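Local structure of putative fimbrial subunit (Corynebacterium diphtheriae, 4HSQ) at residues 151-156 / 164-169; 168-173 / 200-205; 21-26 / 49-54; 57-62 / 85-90. The protein is the major pilin SpaD, here as its domains D2 and D3, and probably polymerises into the shaft of cell-surface pili that serve adhesion. One frame throughout, in Å; residues are numbered along the deposited sequence.

Contact 1. Residues 151-156 / 164-169; sequences VVKKDG and KGAEFE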
loop_
_atom_site.group_PDB
_atom_site.type_symbol
_atom_site.label_atom_id
_atom_site.label_comp_id
_atom_site.label_asym_id
_atom_site.label_seq_id
_atom_site.Cartn_x
_atom_site.Cartn_y
_atom_site.Cartn_z
ATOM N N VAL A 151 0.180 14.827 -13.484
ATOM C CA VAL A 151 -0.776 15.670 -14.174
ATOM C C VAL A 151 -0.020 16.729 -14.967
ATOM O O VAL A 151 0.888 17.343 -14.427
ATOM C CB VAL A 151 -1.790 16.287 -13.181
ATOM C CG1 VAL A 151 -2.672 17.336 -13.853
ATOM C CG2 VAL A 151 -2.648 15.187 -12.564
ATOM N N VAL A 152 -0.359 16.907 -16.251
ATOM C CA VAL A 152 0.310 17.941 -17.050
ATOM C C VAL A 152 -0.781 18.913 -17.526
ATOM O O VAL A 152 -1.757 18.497 -18.137
ATOM C CB VAL A 152 1.248 17.410 -18.167
ATOM C CG1 VAL A 152 0.634 16.258 -18.930
ATOM C CG2 VAL A 152 1.733 18.525 -19.109
ATOM N N LYS A 153 -0.654 20.189 -17.134
ATOM C CA LYS A 153 -1.640 21.196 -17.482
ATOM C C LYS A 153 -1.232 21.895 -18.751
ATOM O O LYS A 153 -0.146 22.442 -18.825
ATOM C CB LYS A 153 -1.842 22.186 -16.355
ATOM C CG LYS A 153 -3.059 23.087 -16.553
ATOM C CD LYS A 153 -4.330 22.247 -16.401
ATOM C CE LYS A 153 -5.589 22.985 -16.545
ATOM N NZ LYS A 153 -5.665 23.798 -17.781
ATOM N N LYS A 154 -2.114 21.884 -19.743
ATOM C CA LYS A 154 -1.799 22.494 -21.025
ATOM C C LYS A 154 -2.869 23.456 -21.483
ATOM O O LYS A 154 -3.997 23.440 -20.996
ATOM C CB LYS A 154 -1.618 21.386 -22.080
ATOM C CG LYS A 154 -0.306 20.609 -21.914
ATOM C CD LYS A 154 -0.060 19.635 -23.049
ATOM C CE LYS A 154 1.365 19.144 -23.016
ATOM N NZ LYS A 154 1.599 18.053 -23.996
ATOM N N ASP A 155 -2.515 24.291 -22.442
ATOM C CA ASP A 155 -3.457 25.218 -23.064
ATOM C C ASP A 155 -4.160 24.426 -24.170
ATOM O O ASP A 155 -3.476 23.815 -24.995
ATOM C CB ASP A 155 -2.684 26.425 -23.626
ATOM C CG ASP A 155 -3.513 27.524 -24.263
ATOM O OD1 ASP A 155 -3.100 28.692 -24.176
ATOM O OD2 ASP A 155 -4.538 27.205 -24.902
ATOM N N GLY A 156 -5.486 24.454 -24.178
ATOM C CA GLY A 156 -6.321 23.747 -25.147
ATOM C C GLY A 156 -6.038 24.083 -26.601
ATOM O O GLY A 156 -6.131 23.210 -27.471
ATOM N N LYS A 164 1.602 26.620 -15.388
ATOM C CA LYS A 164 1.894 26.639 -13.957
ATOM C C LYS A 164 0.697 27.247 -13.235
ATOM O O LYS A 164 -0.027 28.076 -13.812
ATOM C CB LYS A 164 3.170 27.486 -13.719
ATOM C CG LYS A 164 3.565 27.693 -12.259
ATOM C CD LYS A 164 4.601 28.808 -12.128
ATOM C CE LYS A 164 5.158 28.952 -10.732
ATOM N NZ LYS A 164 6.158 30.057 -10.656
ATOM N N GLY A 165 0.507 26.851 -11.978
ATOM C CA GLY A 165 -0.507 27.453 -11.123
ATOM C C GLY A 165 -1.879 26.828 -11.103
ATOM O O GLY A 165 -2.763 27.347 -10.419
ATOM N N ALA A 166 -2.101 25.733 -11.844
ATOM C CA ALA A 166 -3.425 25.096 -11.793
ATOM C C ALA A 166 -3.492 24.283 -10.522
ATOM O O ALA A 166 -2.521 23.581 -10.206
ATOM C CB ALA A 166 -3.659 24.217 -13.023
ATOM N N GLU A 167 -4.624 24.356 -9.796
ATOM C CA GLU A 167 -4.771 23.636 -8.536
ATOM C C GLU A 167 -5.797 22.531 -8.640
ATOM O O GLU A 167 -6.860 22.711 -9.236
ATOM C CB GLU A 167 -5.112 24.581 -7.379
ATOM C CG GLU A 167 -3.945 25.487 -7.013
ATOM C CD GLU A 167 -4.226 26.584 -6.003
ATOM O OE1 GLU A 167 -5.343 26.633 -5.438
ATOM O OE2 GLU A 167 -3.310 27.404 -5.775
ATOM N N PHE A 168 -5.456 21.378 -8.048
ATOM C CA PHE A 168 -6.292 20.193 -8.106
ATOM C C PHE A 168 -6.469 19.511 -6.766
ATOM O O PHE A 168 -5.534 19.444 -5.962
ATOM C CB PHE A 168 -5.658 19.163 -9.064
ATOM C CG PHE A 168 -5.741 19.514 -10.537
ATOM C CD1 PHE A 168 -6.748 18.983 -11.340
ATOM C CD2 PHE A 168 -4.799 20.349 -11.124
ATOM C CE1 PHE A 168 -6.797 19.277 -12.717
ATOM C CE2 PHE A 168 -4.861 20.661 -12.488
ATOM C CZ PHE A 168 -5.856 20.122 -13.275
ATOM N N GLU A 169 -7.639 18.879 -6.611
ATOM C CA GLU A 169 -7.931 17.954 -5.524
ATOM C C GLU A 169 -8.094 16.552 -6.125
ATOM O O GLU A 169 -8.355 16.427 -7.323
ATOM C CB GLU A 169 -9.215 18.354 -4.791
ATOM C CG GLU A 169 -9.053 19.603 -3.955
ATOM C CD GLU A 169 -10.365 20.004 -3.326
ATOM O OE1 GLU A 169 -11.430 19.734 -3.934
ATOM O OE2 GLU A 169 -10.327 20.602 -2.228
#
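K153 lays its aliphatic chain against A166 and the rim of the F168 ring. The closest approach is K153 CG to A166 CB, 3.8 Å. The next carbon of the lysine, CD, lies near the plane of the F168 ring and meets its edge, with CD to CZ at 4.1 Å. The two side chains cross at about a right angle. K153 CG stands anti to the backbone N (chi1 -168°), and the chain then bends at CB-CG (chi2 70°). This bend brings CD to the ring and A166 CB at the same time. V151 completes the packed part. Its CG1 sits over one face of F168, displaced toward the rim, 4.2 Å from CE2. All four touching residues are buried, and the contact between them is apolar.

The other side is looser. The strand ending at D155 diverges from the loop before A166. K164 is exposed, and its CB points away from strand 142-155. K154 and D155 turn to other partners: K154 pairs with E268, and D155 with K273 and Y234. Within the packed part, I269 of strand 264-271 touches both V151 and F168.

The chemistry centres on the end of K153. Its NZ is joined covalently to CG of N271, the Lys-Asn isopeptide bond of this CnaB-type domain. The bond ties strand 142-155 to the last strand of the domain. As an amide, NZ should no longer carry the lysine charge. This is consistent with a side chain whose carbons are buried against a methyl group and the edge of a phenyl ring.

Contact 2. Residues 168-173 / 200-205; sequences FELYQC and FTIDGL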
loop_
_atom_site.group_PDB
_atom_site.type_symbol
_atom_site.label_atom_id
_atom_site.label_comp_id
_atom_site.label_asym_id
_atom_site.label_seq_id
_atom_site.Cartn_x
_atom_site.Cartn_y
_atom_site.Cartn_z
ATOM N N PHE A 168 -5.456 21.378 -8.048
ATOM C CA PHE A 168 -6.292 20.193 -8.106
ATOM C C PHE A 168 -6.469 19.511 -6.766
ATOM O O PHE A 168 -5.534 19.444 -5.962
ATOM C CB PHE A 168 -5.658 19.163 -9.064
ATOM C CG PHE A 168 -5.741 19.514 -10.537
ATOM C CD1 PHE A 168 -6.748 18.983 -11.340
ATOM C CD2 PHE A 168 -4.799 20.349 -11.124
ATOM C CE1 PHE A 168 -6.797 19.277 -12.717
ATOM C CE2 PHE A 168 -4.861 20.661 -12.488
ATOM C CZ PHE A 168 -5.856 20.122 -13.275
ATOM N N GLU A 169 -7.639 18.879 -6.611
ATOM C CA GLU A 169 -7.931 17.954 -5.524
ATOM C C GLU A 169 -8.094 16.552 -6.125
ATOM O O GLU A 169 -8.355 16.427 -7.323
ATOM C CB GLU A 169 -9.215 18.354 -4.791
ATOM C CG GLU A 169 -9.053 19.603 -3.955
ATOM C CD GLU A 169 -10.365 20.004 -3.326
ATOM O OE1 GLU A 169 -11.430 19.734 -3.934
ATOM O OE2 GLU A 169 -10.327 20.602 -2.228
ATOM N N LEU A 170 -8.042 15.520 -5.272
ATOM C CA LEU A 170 -8.197 14.141 -5.692
ATOM C C LEU A 170 -9.323 13.492 -4.940
ATOM O O LEU A 170 -9.439 13.648 -3.711
ATOM C CB LEU A 170 -6.893 13.384 -5.385
ATOM C CG LEU A 170 -6.872 11.916 -5.808
ATOM C CD1 LEU A 170 -6.739 11.797 -7.329
ATOM C CD2 LEU A 170 -5.730 11.205 -5.128
ATOM N N TYR A 171 -10.107 12.705 -5.657
ATOM C CA TYR A 171 -11.235 11.994 -5.075
ATOM C C TYR A 171 -11.284 10.579 -5.547
ATOM O O TYR A 171 -10.805 10.282 -6.632
ATOM C CB TYR A 171 -12.561 12.670 -5.555
ATOM C CG TYR A 171 -12.821 14.037 -4.979
ATOM C CD1 TYR A 171 -13.716 14.211 -3.926
ATOM C CD2 TYR A 171 -12.246 15.175 -5.543
ATOM C CE1 TYR A 171 -13.977 15.478 -3.399
ATOM C CE2 TYR A 171 -12.467 16.444 -4.996
ATOM C CZ TYR A 171 -13.344 16.590 -3.933
ATOM O OH TYR A 171 -13.610 17.846 -3.423
ATOM N N GLN A 172 -11.937 9.715 -4.773
ATOM C CA GLN A 172 -12.369 8.406 -5.234
ATOM C C GLN A 172 -13.656 8.711 -5.990
ATOM O O GLN A 172 -14.368 9.637 -5.599
ATOM C CB GLN A 172 -12.626 7.440 -4.067
ATOM C CG GLN A 172 -11.375 7.037 -3.288
ATOM C CD GLN A 172 -11.667 6.280 -2.015
ATOM O OE1 GLN A 172 -12.800 5.905 -1.695
ATOM N NE2 GLN A 172 -10.636 6.040 -1.250
ATOM N N CYS A 173 -13.973 7.994 -7.067
ATOM C CA CYS A 173 -15.229 8.273 -7.765
ATOM C C CYS A 173 -15.707 7.039 -8.491
ATOM O O CYS A 173 -14.900 6.170 -8.797
ATOM C CB CYS A 173 -15.067 9.447 -8.743
ATOM S SG CYS A 173 -13.878 9.155 -10.088
ATOM N N PHE A 200 2.654 18.240 -11.836
ATOM C CA PHE A 200 2.854 17.788 -10.459
ATOM C C PHE A 200 2.724 16.288 -10.537
ATOM O O PHE A 200 2.092 15.790 -11.471
ATOM C CB PHE A 200 1.887 18.406 -9.416
ATOM C CG PHE A 200 0.429 18.076 -9.606
ATOM C CD1 PHE A 200 -0.089 16.858 -9.180
ATOM C CD2 PHE A 200 -0.435 18.995 -10.183
ATOM C CE1 PHE A 200 -1.449 16.562 -9.348
ATOM C CE2 PHE A 200 -1.797 18.708 -10.335
ATOM C CZ PHE A 200 -2.291 17.492 -9.941
ATOM N N THR A 201 3.302 15.577 -9.573
ATOM C CA THR A 201 3.168 14.127 -9.523
ATOM C C THR A 201 2.719 13.741 -8.117
ATOM O O THR A 201 3.307 14.195 -7.130
ATOM C CB THR A 201 4.503 13.441 -9.919
ATOM O OG1 THR A 201 4.818 13.790 -11.264
ATOM C CG2 THR A 201 4.423 11.928 -9.824
ATOM N N ILE A 202 1.674 12.918 -8.032
ATOM C CA ILE A 202 1.217 12.366 -6.769
ATOM C C ILE A 202 1.891 11.006 -6.656
ATOM O O ILE A 202 1.581 10.100 -7.433
ATOM C CB ILE A 202 -0.339 12.269 -6.662
ATOM C CG1 ILE A 202 -1.033 13.606 -6.972
ATOM C CG2 ILE A 202 -0.761 11.693 -5.277
ATOM C CD1 ILE A 202 -2.572 13.549 -7.021
ATOM N N ASP A 203 2.848 10.889 -5.737
ATOM C CA ASP A 203 3.535 9.642 -5.419
ATOM C C ASP A 203 2.979 9.165 -4.044
ATOM O O ASP A 203 3.412 9.648 -2.989
ATOM C CB ASP A 203 5.065 9.855 -5.415
ATOM C CG ASP A 203 5.883 8.587 -5.173
ATOM O OD1 ASP A 203 5.286 7.549 -4.832
ATOM O OD2 ASP A 203 7.106 8.629 -5.360
ATOM N N GLY A 204 1.929 8.349 -4.040
ATOM C CA GLY A 204 1.337 7.635 -5.166
ATOM C C GLY A 204 0.035 7.045 -4.706
ATOM O O GLY A 204 -0.335 7.193 -3.535
ATOM N N LEU A 205 -0.664 6.355 -5.608
ATOM C CA LEU A 205 -1.990 5.866 -5.312
ATOM C C LEU A 205 -2.096 4.377 -5.463
ATOM O O LEU A 205 -1.417 3.791 -6.298
ATOM C CB LEU A 205 -3.017 6.540 -6.252
ATOM C CG LEU A 205 -3.012 8.076 -6.309
ATOM C CD1 LEU A 205 -3.963 8.578 -7.409
ATOM C CD2 LEU A 205 -3.366 8.671 -4.930
#
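L170 and L205 meet tip to tip, and F168 crosses F200 at about a right angle. These are the two main parts of an entirely apolar contact.

The aromatic part is oblique. The ring planes of F168 and F200 stand at 53°, with centroids 5.7 Å apart. F168 CD2 lies in the plane of the F200 ring, at its edge, 3.5 Å from CE2. F200 CZ reaches further back, to F168 CB at 3.9 Å. F200 holds its CG between the backbone N and the carbonyl carbon (chi1 63°), a crowded position that swings the ring toward F168. F200 also meets the ring of W192.

The aliphatic part is tight at one point. L170 CD2 and L205 CD2 are 3.5 Å apart, closer than usual for two methyl groups. I202 adds a looser touch, its CD1 4.4 Å from L170 CD2.

The polar part lies within strand 167-173; E169 points its CB away from strand 199-206. Y171 OH donates to E169 OE1 at 2.9 Å, coming from above the carboxylate plane. Nearby, C173 forms a disulfide with C224 on the adjacent strand.

The two strands run at 33° to each other, 10.9 Å apart at their closest, and belong to different sheets. This is the face-to-face packing of a beta sandwich, here of the prealbumin-like (CnaB) fold.

Contact 3. Residues 21-26 / 49-54; sequences YTYTIK and KRLDFQ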
loop_
_atom_site.group_PDB
_atom_site.type_symbol
_atom_site.label_atom_id
_atom_site.label_comp_id
_atom_site.label_asym_id
_atom_site.label_seq_id
_atom_site.Cartn_x
_atom_site.Cartn_y
_atom_site.Cartn_z
ATOM N N TYR A 21 -1.434 0.260 6.409
ATOM C CA TYR A 21 -2.159 -0.950 5.993
ATOM C C TYR A 21 -1.560 -2.123 6.736
ATOM O O TYR A 21 -0.560 -1.946 7.427
ATOM C CB TYR A 21 -2.232 -1.141 4.477
ATOM C CG TYR A 21 -0.949 -1.525 3.777
ATOM C CD1 TYR A 21 -0.591 -2.866 3.623
ATOM C CD2 TYR A 21 -0.152 -0.564 3.166
ATOM C CE1 TYR A 21 0.551 -3.233 2.917
ATOM C CE2 TYR A 21 1.002 -0.919 2.465
ATOM C CZ TYR A 21 1.344 -2.255 2.338
ATOM O OH TYR A 21 2.476 -2.637 1.663
ATOM N N THR A 22 -2.186 -3.289 6.650
ATOM C CA THR A 22 -1.725 -4.398 7.454
ATOM C C THR A 22 -1.441 -5.647 6.676
ATOM O O THR A 22 -1.964 -5.856 5.576
ATOM C CB THR A 22 -2.762 -4.752 8.577
ATOM O OG1 THR A 22 -4.018 -5.118 8.003
ATOM C CG2 THR A 22 -2.955 -3.626 9.608
ATOM N N TYR A 23 -0.540 -6.449 7.258
ATOM C CA TYR A 23 -0.245 -7.810 6.863
ATOM C C TYR A 23 -0.684 -8.717 7.964
ATOM O O TYR A 23 -0.524 -8.368 9.139
ATOM C CB TYR A 23 1.243 -8.050 6.586
ATOM C CG TYR A 23 1.730 -7.337 5.349
ATOM C CD1 TYR A 23 1.308 -7.733 4.079
ATOM C CD2 TYR A 23 2.678 -6.323 5.436
ATOM C CE1 TYR A 23 1.799 -7.111 2.927
ATOM C CE2 TYR A 23 3.154 -5.676 4.292
ATOM C CZ TYR A 23 2.723 -6.086 3.045
ATOM O OH TYR A 23 3.196 -5.449 1.933
ATOM N N THR A 24 -1.125 -9.923 7.606
ATOM C CA THR A 24 -1.441 -10.926 8.618
ATOM C C THR A 24 -0.710 -12.220 8.245
ATOM O O THR A 24 -0.725 -12.623 7.077
ATOM C CB THR A 24 -2.968 -11.136 8.805
ATOM O OG1 THR A 24 -3.517 -9.939 9.379
ATOM C CG2 THR A 24 -3.277 -12.322 9.760
ATOM N N ILE A 25 -0.070 -12.844 9.237
ATOM C CA ILE A 25 0.658 -14.113 9.056
ATOM C C ILE A 25 -0.015 -15.130 9.948
ATOM O O ILE A 25 -0.129 -14.922 11.167
ATOM C CB ILE A 25 2.182 -13.991 9.330
ATOM C CG1 ILE A 25 2.821 -12.885 8.425
ATOM C CG2 ILE A 25 2.889 -15.366 9.111
ATOM C CD1 ILE A 25 4.061 -12.265 9.072
ATOM N N LYS A 26 -0.468 -16.227 9.338
ATOM C CA LYS A 26 -1.150 -17.314 10.054
ATOM C C LYS A 26 -0.382 -18.604 9.839
ATOM O O LYS A 26 0.095 -18.893 8.724
ATOM C CB LYS A 26 -2.615 -17.463 9.604
ATOM C CG LYS A 26 -3.480 -16.270 10.032
ATOM C CD LYS A 26 -4.977 -16.563 10.007
ATOM C CE LYS A 26 -5.819 -15.308 10.177
ATOM N NZ LYS A 26 -5.759 -14.739 11.561
ATOM N N LYS A 49 12.048 -2.576 1.205
ATOM C CA LYS A 49 12.719 -1.353 1.651
ATOM C C LYS A 49 11.841 -0.090 1.538
ATOM O O LYS A 49 12.092 0.877 2.243
ATOM C CB LYS A 49 14.046 -1.157 0.902
ATOM C CG LYS A 49 15.119 -2.232 1.219
ATOM C CD LYS A 49 15.616 -2.295 2.682
ATOM C CE LYS A 49 16.809 -1.410 2.961
ATOM N NZ LYS A 49 17.238 -1.493 4.383
ATOM N N ARG A 50 10.772 -0.127 0.734
ATOM C CA ARG A 50 9.846 0.999 0.599
ATOM C C ARG A 50 8.841 1.025 1.761
ATOM O O ARG A 50 8.048 1.951 1.869
ATOM C CB ARG A 50 9.113 0.916 -0.761
ATOM C CG ARG A 50 10.089 1.133 -1.931
ATOM C CD ARG A 50 9.435 0.756 -3.253
ATOM N NE ARG A 50 9.254 -0.703 -3.342
ATOM C CZ ARG A 50 8.756 -1.332 -4.397
ATOM N NH1 ARG A 50 8.346 -0.644 -5.450
ATOM N NH2 ARG A 50 8.607 -2.653 -4.382
ATOM N N LEU A 51 8.862 0.010 2.636
ATOM C CA LEU A 51 7.920 0.018 3.760
ATOM C C LEU A 51 8.556 0.531 4.997
ATOM O O LEU A 51 9.721 0.253 5.232
ATOM C CB LEU A 51 7.402 -1.387 4.049
ATOM C CG LEU A 51 6.587 -2.076 2.937
ATOM C CD1 LEU A 51 6.253 -3.506 3.345
ATOM C CD2 LEU A 51 5.328 -1.246 2.576
ATOM N N ASP A 52 7.767 1.266 5.811
ATOM C CA ASP A 52 8.115 1.691 7.161
ATOM C C ASP A 52 7.244 0.912 8.085
ATOM O O ASP A 52 6.014 1.131 8.096
ATOM C CB ASP A 52 7.858 3.196 7.387
ATOM C CG ASP A 52 8.875 4.124 6.770
ATOM O OD1 ASP A 52 10.065 3.730 6.674
ATOM O OD2 ASP A 52 8.506 5.274 6.458
ATOM N N PHE A 53 7.841 0.008 8.866
ATOM C CA PHE A 53 7.088 -0.745 9.862
ATOM C C PHE A 53 6.517 0.240 10.898
ATOM O O PHE A 53 7.238 1.144 11.321
ATOM C CB PHE A 53 8.033 -1.772 10.546
ATOM C CG PHE A 53 7.452 -2.407 11.777
ATOM C CD1 PHE A 53 6.468 -3.386 11.677
ATOM C CD2 PHE A 53 7.878 -2.021 13.045
ATOM C CE1 PHE A 53 5.907 -3.960 12.825
ATOM C CE2 PHE A 53 7.341 -2.616 14.192
ATOM C CZ PHE A 53 6.358 -3.584 14.074
ATOM N N GLN A 54 5.254 0.086 11.289
ATOM C CA GLN A 54 4.591 0.941 12.281
ATOM C C GLN A 54 4.550 0.251 13.642
ATOM O O GLN A 54 5.167 0.727 14.601
ATOM C CB GLN A 54 3.153 1.302 11.846
ATOM C CG GLN A 54 3.058 1.973 10.462
ATOM C CD GLN A 54 3.865 3.239 10.382
ATOM O OE1 GLN A 54 4.872 3.347 9.666
ATOM N NE2 GLN A 54 3.454 4.209 11.115
#
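L51 puts one methyl group against each of two tyrosines, Y21 and Y23, and the two tyrosines are bonded to each other.

The apolar contacts are few. L51 CD1 approaches the edge of the Y23 ring near its plane, 3.9 Å from CE2. The two side chains come from opposite directions. L51 CD2 meets the far end of Y21, 4.1 Å from CZ, and the two side chains cross at about a right angle. The CB of Y21 does not point at the strand of L51. Its CG lies between the backbone N and the carbonyl carbon (chi1 71°), which carries the phenol end over to the leucine.

One contact is of methyl against oxygen: L51 CD2 lies close to Y21 OH, at 3.3 Å.

The polar contact lies within strand 20-28. Y21 OH donates to Y23 OH at 2.9 Å. Y23 OH sits in the plane of the Y21 ring, at its edge. This bond joins the ends of two side chains on residues of alternate position, and helps fix where both phenols stand beside L51.

Neighbouring strands extend the packing. V107 of strand 100-109 and V10 of strand 7-11 touch both tyrosines, and L118 from the second sheet of the domain touches Y23 and L51. The ring of Y23 also makes a cation-pi contact with K8.

The chemistry is that of a polar pair inside an apolar core. The Y21 hydroxyl gives its proton to Y23 OH, so each of these buried oxygens has a polar partner. L51 supplies part of the apolar surface around the pair.

Contact 4. Residues 57-62 / 85-90; sequences TEVKAG and VTLTDE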
loop_
_atom_site.group_PDB
_atom_site.type_symbol
_atom_site.label_atom_id
_atom_site.label_comp_id
_atom_site.label_asym_id
_atom_site.label_seq_id
_atom_site.Cartn_x
_atom_site.Cartn_y
_atom_site.Cartn_z
ATOM N N THR A 57 -0.109 -5.139 15.711
ATOM C CA THR A 57 -1.467 -4.804 16.175
ATOM C C THR A 57 -2.043 -5.992 16.948
ATOM O O THR A 57 -2.837 -5.803 17.877
ATOM C CB THR A 57 -2.386 -4.393 15.011
ATOM O OG1 THR A 57 -2.528 -5.493 14.147
ATOM C CG2 THR A 57 -1.860 -3.210 14.214
ATOM N N GLU A 58 -1.644 -7.220 16.580
ATOM C CA GLU A 58 -2.145 -8.390 17.309
ATOM C C GLU A 58 -1.266 -9.595 17.130
ATOM O O GLU A 58 -0.778 -9.855 16.037
ATOM C CB GLU A 58 -3.586 -8.747 16.854
ATOM C CG GLU A 58 -4.182 -9.958 17.549
ATOM C CD GLU A 58 -5.536 -10.290 16.964
ATOM O OE1 GLU A 58 -5.578 -10.899 15.872
ATOM O OE2 GLU A 58 -6.554 -9.880 17.564
ATOM N N VAL A 59 -1.077 -10.332 18.227
ATOM C CA VAL A 59 -0.429 -11.641 18.273
ATOM C C VAL A 59 -1.433 -12.556 18.977
ATOM O O VAL A 59 -1.848 -12.245 20.093
ATOM C CB VAL A 59 0.971 -11.693 18.941
ATOM C CG1 VAL A 59 1.548 -13.087 18.805
ATOM C CG2 VAL A 59 1.929 -10.680 18.318
ATOM N N LYS A 60 -1.858 -13.635 18.318
ATOM C CA LYS A 60 -2.829 -14.574 18.891
ATOM C C LYS A 60 -2.329 -16.007 18.851
ATOM O O LYS A 60 -1.719 -16.415 17.862
ATOM C CB LYS A 60 -4.145 -14.526 18.089
ATOM C CG LYS A 60 -5.163 -13.508 18.533
ATOM C CD LYS A 60 -6.403 -13.585 17.638
ATOM C CE LYS A 60 -7.547 -14.349 18.251
ATOM N NZ LYS A 60 -8.776 -14.241 17.425
ATOM N N ALA A 61 -2.633 -16.776 19.895
ATOM C CA ALA A 61 -2.386 -18.229 19.967
ATOM C C ALA A 61 -3.773 -18.829 20.152
ATOM O O ALA A 61 -4.348 -18.691 21.239
ATOM C CB ALA A 61 -1.452 -18.577 21.123
ATOM N N GLY A 62 -4.362 -19.307 19.055
ATOM C CA GLY A 62 -5.741 -19.784 19.042
ATOM C C GLY A 62 -6.651 -18.585 19.240
ATOM O O GLY A 62 -6.595 -17.623 18.465
ATOM N N VAL A 85 9.300 -11.110 15.233
ATOM C CA VAL A 85 8.388 -11.146 16.385
ATOM C C VAL A 85 8.634 -12.477 17.057
ATOM O O VAL A 85 8.337 -13.508 16.463
ATOM C CB VAL A 85 6.903 -10.937 15.983
ATOM C CG1 VAL A 85 6.008 -10.998 17.218
ATOM C CG2 VAL A 85 6.729 -9.613 15.234
ATOM N N THR A 86 9.239 -12.458 18.251
ATOM C CA THR A 86 9.666 -13.675 18.963
ATOM C C THR A 86 8.851 -13.887 20.206
ATOM O O THR A 86 8.780 -12.987 21.031
ATOM C CB THR A 86 11.150 -13.548 19.327
ATOM O OG1 THR A 86 11.904 -13.193 18.168
ATOM C CG2 THR A 86 11.726 -14.829 19.937
ATOM N N LEU A 87 8.283 -15.079 20.386
ATOM C CA LEU A 87 7.549 -15.329 21.622
ATOM C C LEU A 87 8.538 -15.431 22.754
ATOM O O LEU A 87 9.635 -15.983 22.578
ATOM C CB LEU A 87 6.664 -16.587 21.569
ATOM C CG LEU A 87 5.635 -16.687 20.442
ATOM C CD1 LEU A 87 4.683 -17.826 20.728
ATOM C CD2 LEU A 87 4.834 -15.384 20.275
ATOM N N THR A 88 8.179 -14.828 23.895
ATOM C CA THR A 88 9.010 -14.877 25.101
ATOM C C THR A 88 8.689 -16.171 25.845
ATOM O O THR A 88 7.738 -16.848 25.460
ATOM C CB THR A 88 8.711 -13.649 25.986
ATOM O OG1 THR A 88 7.350 -13.707 26.403
ATOM C CG2 THR A 88 8.983 -12.337 25.286
ATOM N N ASP A 89 9.372 -16.451 26.973
ATOM C CA ASP A 89 9.011 -17.633 27.768
ATOM C C ASP A 89 7.565 -17.517 28.313
ATOM O O ASP A 89 6.853 -18.517 28.288
ATOM C CB ASP A 89 10.020 -17.893 28.887
ATOM C CG ASP A 89 11.359 -18.429 28.393
ATOM O OD1 ASP A 89 11.401 -19.005 27.273
ATOM O OD2 ASP A 89 12.368 -18.268 29.116
ATOM N N GLU A 90 7.098 -16.308 28.703
ATOM C CA GLU A 90 5.703 -16.131 29.156
ATOM C C GLU A 90 4.707 -16.365 28.005
ATOM O O GLU A 90 3.667 -16.992 28.211
ATOM C CB GLU A 90 5.473 -14.739 29.750
ATOM C CG GLU A 90 6.175 -14.509 31.074
ATOM C CD GLU A 90 6.477 -13.061 31.400
ATOM O OE1 GLU A 90 5.822 -12.162 30.823
ATOM O OE2 GLU A 90 7.369 -12.823 32.249
#
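V59 touches both V85 and L87, one methyl group to each. V59 CG2 meets V85 CG1 at 4.2 Å. V59 CG1 meets L87 CD2 at 4.3 Å. The fork of the valine thus faces two residues of strand 82-87 that lie two positions apart. The contact is light, with 88 Å² buried in all, but all three residues are buried. V59 and V85 point their CB atoms at each other's segment. L87 does not; its CG stands anti to the carbonyl carbon (chi1 -55°), and the extended end brings CD2 round to V59.

The next shell is apolar as well. L103 of strand 100-109 touches V59 and V85, and Y71 of strand 71-73 touches the same two. M101 lies against L87 and A61. Strand 51-61 belongs to a five-stranded antiparallel sheet, and strand 82-87 to the sheet that pairs it with strands 41-46 and 71-73. The contact therefore spans the two layers of a beta sandwich, in the domain assigned to the Sgo0707 N2 family of the adhesin clan.

Further out, a bulge and a helix cap flank the contact. T57 and E58 both face T104, forming a classic beta bulge just before V59 in the strand. Past the bulge, K60 bonds through its backbone to S102, keeping the strand in its sheet. On the other segment, T88 directly follows L87, the last residue of strand 82-87, and is the N-cap of helix 89-93. Its OG1 is hydrogen-bonded to the backbone N of G91, and also to the carbonyl O of S69.

Overall arrangement
The contacts form two pairs, one in each domain. Contacts 3 and 4 come first, in the Sgo0707 N2 family domain, with centres 17 Å apart; both use strand 51-61. Contacts 1 and 2 follow in the prealbumin-like domain, 13 Å apart. They share F168 and E169 on strand 167-173, and a probable hydrogen bond, V151 N to F200 O at 2.9 Å, joins them. Strand 142-155 runs from one domain into the other and connects their sheets, so contacts 1, 2 and 4 reach one mixed sheet. Centres of contacts 2 and 3 lie 23 Å apart; those of contacts 1 and 4, on opposite sides of the chain's centre, 51 Å. Two sandwich domains in series give an elongated shape consistent with a pilus shaft.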